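Local coordinates for importin-95 (Chaetomium thermophilum, PDB 4XRI), which probably carries protein cargo into the nucleus as an importin beta transport receptor and is thought to bind a small GTPase, at residues W390-S398 with D429-T438. The protein carries 2 engineered substitutions. Sequence-based numbering, arbitrary orientation.
Sequences WHFRDAAVS and DESIQVRDST. With SO4 (sulfate ion), chain J.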
ATOM      1  N   TRP A 390       1.924 -25.662  25.286  1.00 51.89           N
ATOM      2  CA  TRP A 390       1.552 -24.280  25.001  1.00 54.91           C
ATOM      3  C   TRP A 390       1.368 -24.041  23.504  1.00 58.06           C
ATOM      4  O   TRP A 390       0.653 -23.124  23.104  1.00 54.21           O
ATOM      5  CB  TRP A 390       2.598 -23.313  25.560  1.00 55.54           C
ATOM      6  CG  TRP A 390       3.920 -23.386  24.866  1.00 55.13           C
ATOM      7  CD1 TRP A 390       4.995 -24.144  25.227  1.00 60.79           C
ATOM      8  CD2 TRP A 390       4.311 -22.672  23.686  1.00 54.62           C
ATOM      9  NE1 TRP A 390       6.030 -23.948  24.347  1.00 63.25           N
ATOM     10  CE2 TRP A 390       5.637 -23.048  23.392  1.00 60.04           C
ATOM     11  CE3 TRP A 390       3.669 -21.752  22.852  1.00 52.15           C
ATOM     12  CZ2 TRP A 390       6.332 -22.538  22.298  1.00 57.41           C
ATOM     13  CZ3 TRP A 390       4.361 -21.245  21.766  1.00 51.54           C
ATOM     14  CH2 TRP A 390       5.680 -21.640  21.499  1.00 56.97           C
ATOM     15  N   HIS A 391       2.022 -24.862  22.684  1.00 52.61           N
ATOM     16  CA  HIS A 391       1.865 -24.794  21.233  1.00 49.31           C
ATOM     17  C   HIS A 391       0.400 -24.897  20.832  1.00 44.77           C
ATOM     18  O   HIS A 391      -0.070 -24.173  19.954  1.00 47.96           O
ATOM     19  CB  HIS A 391       2.657 -25.909  20.542  1.00 55.24           C
ATOM     20  CG  HIS A 391       4.142 -25.778  20.675  1.00 61.48           C
ATOM     21  ND1 HIS A 391       4.848 -26.320  21.729  1.00 66.16           N
ATOM     22  CD2 HIS A 391       5.058 -25.180  19.878  1.00 59.73           C
ATOM     23  CE1 HIS A 391       6.132 -26.054  21.577  1.00 66.73           C
ATOM     24  NE2 HIS A 391       6.288 -25.362  20.462  1.00 64.75           N
ATOM     25  N   PHE A 392      -0.315 -25.803  21.488  1.00 43.20           N
ATOM     26  CA  PHE A 392      -1.699 -26.098  21.144  1.00 44.45           C
ATOM     27  C   PHE A 392      -2.679 -25.100  21.751  1.00 48.82           C
ATOM     28  O   PHE A 392      -3.696 -24.776  21.138  1.00 48.49           O
ATOM     29  CB  PHE A 392      -2.054 -27.518  21.585  1.00 45.14           C
ATOM     30  CG  PHE A 392      -1.424 -28.589  20.739  1.00 49.10           C
ATOM     31  CD1 PHE A 392      -2.167 -29.251  19.776  1.00 44.63           C
ATOM     32  CD2 PHE A 392      -0.088 -28.921  20.894  1.00 51.49           C
ATOM     33  CE1 PHE A 392      -1.592 -30.232  18.991  1.00 52.22           C
ATOM     34  CE2 PHE A 392       0.492 -29.900  20.111  1.00 52.82           C
ATOM     35  CZ  PHE A 392      -0.261 -30.557  19.159  1.00 51.83           C
ATOM     36  N   ARG A 393      -2.379 -24.616  22.952  1.00 44.21           N
ATOM     37  CA  ARG A 393      -3.188 -23.567  23.564  1.00 42.98           C
ATOM     38  C   ARG A 393      -3.071 -22.286  22.748  1.00 46.05           C
ATOM     39  O   ARG A 393      -4.073 -21.634  22.448  1.00 45.67           O
ATOM     40  CB  ARG A 393      -2.764 -23.311  25.013  1.00 40.80           C
ATOM     41  CG  ARG A 393      -2.969 -24.495  25.944  1.00 51.39           C
ATOM     42  CD  ARG A 393      -3.018 -24.052  27.400  1.00 46.83           C
ATOM     43  NE  ARG A 393      -1.816 -23.326  27.804  1.00 50.00           N
ATOM     44  CZ  ARG A 393      -0.670 -23.905  28.146  1.00 49.00           C
ATOM     45  NH1 ARG A 393      -0.561 -25.225  28.123  1.00 48.56           N
ATOM     46  NH2 ARG A 393       0.368 -23.163  28.504  1.00 47.73           N
ATOM     47  N   ASP A 394      -1.837 -21.940  22.396  1.00 50.30           N
ATOM     48  CA  ASP A 394      -1.563 -20.778  21.564  1.00 50.99           C
ATOM     49  C   ASP A 394      -2.253 -20.909  20.212  1.00 46.11           C
ATOM     50  O   ASP A 394      -2.827 -19.948  19.704  1.00 46.69           O
ATOM     51  CB  ASP A 394      -0.057 -20.595  21.367  1.00 45.95           C
ATOM     52  CG  ASP A 394       0.275 -19.395  20.503  1.00 47.87           C
ATOM     53  OD1 ASP A 394       0.309 -18.271  21.042  1.00 47.24           O
ATOM     54  OD2 ASP A 394       0.508 -19.577  19.290  1.00 52.14           O
ATOM     55  N   ALA A 395      -2.190 -22.105  19.635  1.00 43.43           N
ATOM     56  CA  ALA A 395      -2.843 -22.374  18.358  1.00 43.72           C
ATOM     57  C   ALA A 395      -4.351 -22.198  18.474  1.00 45.94           C
ATOM     58  O   ALA A 395      -4.998 -21.652  17.579  1.00 40.33           O
ATOM     59  CB  ALA A 395      -2.510 -23.775  17.878  1.00 41.60           C
ATOM     60  N   ALA A 396      -4.897 -22.653  19.598  1.00 40.35           N
ATOM     61  CA  ALA A 396      -6.336 -22.624  19.829  1.00 41.38           C
ATOM     62  C   ALA A 396      -6.876 -21.197  19.880  1.00 46.11           C
ATOM     63  O   ALA A 396      -7.856 -20.877  19.205  1.00 40.39           O
ATOM     64  CB  ALA A 396      -6.677 -23.363  21.116  1.00 47.10           C
ATOM     65  N   VAL A 397      -6.243 -20.346  20.682  1.00 43.53           N
ATOM     66  CA  VAL A 397      -6.676 -18.957  20.803  1.00 48.50           C
ATOM     67  C   VAL A 397      -6.430 -18.201  19.498  1.00 47.77           C
ATOM     68  O   VAL A 397      -7.238 -17.365  19.100  1.00 41.40           O
ATOM     69  CB  VAL A 397      -5.969 -18.227  21.973  1.00 52.61           C
ATOM     70  CG1 VAL A 397      -6.392 -18.834  23.301  1.00 54.31           C
ATOM     71  CG2 VAL A 397      -4.462 -18.277  21.823  1.00 52.26           C
ATOM     72  N   SER A 398      -5.320 -18.512  18.832  1.00 41.47           N
ATOM     73  CA  SER A 398      -4.986 -17.890  17.554  1.00 45.66           C
ATOM     74  C   SER A 398      -6.067 -18.180  16.526  1.00 43.63           C
ATOM     75  O   SER A 398      -6.563 -17.272  15.853  1.00 41.94           O
ATOM     76  CB  SER A 398      -3.633 -18.387  17.039  1.00 41.68           C
ATOM     77  OG  SER A 398      -2.573 -17.940  17.865  1.00 42.06           O
ATOM     78  N   ASP A 429      -2.297 -17.014  31.364  1.00 62.13           N
ATOM     79  CA  ASP A 429      -1.551 -18.205  30.980  1.00 64.44           C
ATOM     80  C   ASP A 429      -0.068 -18.034  31.297  1.00 59.09           C
ATOM     81  O   ASP A 429       0.444 -16.915  31.291  1.00 58.75           O
ATOM     82  CB  ASP A 429      -1.746 -18.499  29.490  1.00 61.53           C
ATOM     83  CG  ASP A 429      -1.356 -19.914  29.118  1.00 53.84           C
ATOM     84  OD1 ASP A 429      -2.261 -20.771  29.026  1.00 46.93           O
ATOM     85  OD2 ASP A 429      -0.151 -20.171  28.919  1.00 56.87           O
ATOM     86  N   GLU A 430       0.613 -19.140  31.580  1.00 54.95           N
ATOM     87  CA  GLU A 430       2.043 -19.099  31.874  1.00 63.92           C
ATOM     88  C   GLU A 430       2.817 -18.577  30.674  1.00 59.12           C
ATOM     89  O   GLU A 430       3.658 -17.688  30.797  1.00 65.60           O
ATOM     90  CB  GLU A 430       2.575 -20.484  32.253  1.00 70.11           C
ATOM     91  CG  GLU A 430       2.062 -21.050  33.558  1.00 84.78           C
ATOM     92  CD  GLU A 430       2.587 -22.453  33.812  1.00 98.41           C
ATOM     93  OE1 GLU A 430       3.188 -23.041  32.885  1.00 99.96           O
ATOM     94  OE2 GLU A 430       2.409 -22.966  34.937  1.00102.37           O
ATOM     95  N   SER A 431       2.522 -19.150  29.513  1.00 55.60           N
ATOM     96  CA  SER A 431       3.227 -18.822  28.282  1.00 56.55           C
ATOM     97  C   SER A 431       2.948 -17.396  27.829  1.00 57.74           C
ATOM     98  O   SER A 431       1.796 -16.972  27.745  1.00 51.81           O
ATOM     99  CB  SER A 431       2.844 -19.805  27.176  1.00 59.37           C
ATOM    100  OG  SER A 431       3.454 -19.454  25.945  1.00 61.53           O
ATOM    101  N   ILE A 432       4.016 -16.659  27.546  1.00 59.65           N
ATOM    102  CA  ILE A 432       3.888 -15.288  27.077  1.00 57.57           C
ATOM    103  C   ILE A 432       3.388 -15.274  25.634  1.00 53.55           C
ATOM    104  O   ILE A 432       2.767 -14.310  25.190  1.00 51.93           O
ATOM    105  CB  ILE A 432       5.229 -14.526  27.189  1.00 63.82           C
ATOM    106  CG1 ILE A 432       5.030 -13.033  26.916  1.00 63.04           C
ATOM    107  CG2 ILE A 432       6.280 -15.128  26.263  1.00 51.76           C
ATOM    108  CD1 ILE A 432       4.063 -12.360  27.856  1.00 64.65           C
ATOM    109  N   GLN A 433       3.652 -16.358  24.909  1.00 51.26           N
ATOM    110  CA  GLN A 433       3.154 -16.500  23.546  1.00 51.48           C
ATOM    111  C   GLN A 433       1.636 -16.617  23.554  1.00 54.70           C
ATOM    112  O   GLN A 433       0.950 -15.980  22.755  1.00 54.35           O
ATOM    113  CB  GLN A 433       3.766 -17.722  22.854  1.00 51.41           C
ATOM    114  CG  GLN A 433       5.265 -17.639  22.629  1.00 67.18           C
ATOM    115  CD  GLN A 433       6.064 -18.160  23.809  1.00 79.56           C
ATOM    116  OE1 GLN A 433       5.502 -18.656  24.786  1.00 80.12           O
ATOM    117  NE2 GLN A 433       7.385 -18.052  23.722  1.00 82.33           N
ATOM    118  N   VAL A 434       1.121 -17.436  24.466  1.00 53.52           N
ATOM    119  CA  VAL A 434      -0.317 -17.649  24.588  1.00 48.97           C
ATOM    120  C   VAL A 434      -1.024 -16.359  24.987  1.00 44.57           C
ATOM    121  O   VAL A 434      -2.092 -16.039  24.466  1.00 40.04           O
ATOM    122  CB  VAL A 434      -0.638 -18.751  25.621  1.00 51.67           C
ATOM    123  CG1 VAL A 434      -2.137 -18.836  25.870  1.00 49.50           C
ATOM    124  CG2 VAL A 434      -0.101 -20.090  25.148  1.00 49.05           C
ATOM    125  N   ARG A 435      -0.414 -15.623  25.910  1.00 40.17           N
ATOM    126  CA  ARG A 435      -0.969 -14.355  26.375  1.00 49.53           C
ATOM    127  C   ARG A 435      -1.023 -13.315  25.263  1.00 47.29           C
ATOM    128  O   ARG A 435      -1.994 -12.568  25.148  1.00 47.15           O
ATOM    129  CB  ARG A 435      -0.155 -13.814  27.550  1.00 50.54           C
ATOM    130  CG  ARG A 435      -0.541 -14.410  28.894  1.00 61.14           C
ATOM    131  CD  ARG A 435       0.281 -13.799  30.011  1.00 68.38           C
ATOM    132  NE  ARG A 435       1.605 -14.406  30.110  1.00 74.31           N
ATOM    133  CZ  ARG A 435       2.651 -13.819  30.678  1.00 75.90           C
ATOM    134  NH1 ARG A 435       3.818 -14.447  30.729  1.00 73.95           N
ATOM    135  NH2 ARG A 435       2.532 -12.602  31.189  1.00 78.94           N
ATOM    136  N   ASP A 436       0.027 -13.274  24.449  1.00 55.09           N
ATOM    137  CA  ASP A 436       0.090 -12.344  23.328  1.00 52.81           C
ATOM    138  C   ASP A 436      -0.967 -12.681  22.284  1.00 48.68           C
ATOM    139  O   ASP A 436      -1.672 -11.800  21.791  1.00 43.90           O
ATOM    140  CB  ASP A 436       1.479 -12.364  22.686  1.00 54.87           C
ATOM    141  CG  ASP A 436       1.631 -11.315  21.602  1.00 58.46           C
ATOM    142  OD1 ASP A 436       1.117 -10.192  21.787  1.00 58.10           O
ATOM    143  OD2 ASP A 436       2.265 -11.610  20.566  1.00 59.27           O
ATOM    144  N   SER A 437      -1.070 -13.966  21.954  1.00 43.16           N
ATOM    145  CA  SER A 437      -2.052 -14.440  20.984  1.00 43.49           C
ATOM    146  C   SER A 437      -3.468 -14.250  21.508  1.00 47.74           C
ATOM    147  O   SER A 437      -4.406 -14.057  20.737  1.00 49.95           O
ATOM    148  CB  SER A 437      -1.811 -15.914  20.648  1.00 40.20           C
ATOM    149  OG  SER A 437      -0.533 -16.100  20.066  1.00 42.99           O
ATOM    150  N   THR A 438      -3.614 -14.314  22.827  1.00 44.67           N
ATOM    151  CA  THR A 438      -4.911 -14.120  23.460  1.00 44.83           C
ATOM    152  C   THR A 438      -5.350 -12.665  23.356  1.00 42.70           C
ATOM    153  O   THR A 438      -6.495 -12.371  23.008  1.00 44.15           O
ATOM    154  CB  THR A 438      -4.886 -14.539  24.938  1.00 48.44           C
ATOM    155  OG1 THR A 438      -4.628 -15.945  25.032  1.00 44.50           O
ATOM    156  CG2 THR A 438      -6.215 -14.230  25.597  1.00 49.71           C
TER
HETATM  157  S   SO4 J 909       7.516 -20.914  26.589  0.68 88.31           S
HETATM  158  O1  SO4 J 909       6.228 -21.166  25.951  0.68 86.72           O
HETATM  159  O2  SO4 J 909       7.935 -19.541  26.322  0.68 87.85           O
HETATM  160  O3  SO4 J 909       7.388 -21.113  28.031  0.68 89.02           O
HETATM  161  O4  SO4 J 909       8.512 -21.838  26.057  0.68 85.15           O
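One face of the Trp390 indole meets the bent side chain of Gln433, whose amide stacks offset toward the rim with the planes 25° apart. The closest approach there is Trp390 CZ3 to Gln433 CB, 3.7 Å. A sulfate ion, probably from the crystallisation liquor, shares this face, with O1 3.2 Å from Trp390 NE1. Sulfate O2 accepts a hydrogen bond from Gln433 NE2. His391 lies against the opposite indole face. With an alanine here instead of Trp390, the Gln433 amide is likely to lose the surface it stacks on and be freer to turn. At the Arg393 guanidinium edge, the Asp429 carboxylate is nearly coplanar and docks side-on in a salt bridge. Arg393 NE reaches Asp429 OD1 (2.9 Å), which is tilted from the guanidinium plane. Arg393 NH2 makes a nearly straight bond to Asp429 OD2 (3.1 Å), which lies in it. Both oxygens use syn lone pairs. The anti lone pair of Asp429 OD2 takes Ser431 N, closing an Asx turn. Arg393 NH1 bonds to His387 O. Further along, Asp394 CG stands anti to the backbone N (chi1 180°), which carries OD1 across to accept from Ser437 OG at 2.5 Å, on the syn side but out of the carboxylate plane. Asp394 OD2 is held by Gln343. Val434 CG2 packs on Asp394 CB, and Val397 CG2 on Ser437 CB. The two helix segments run almost parallel, 4° apart with axes 8.6 Å from each other, consistent with the stacked helices of a HEAT-repeat solenoid. Helix 374-384 packs against Ala395 and Ala396, while Leu423 of helix 409-425 touches both Val397 and Thr438.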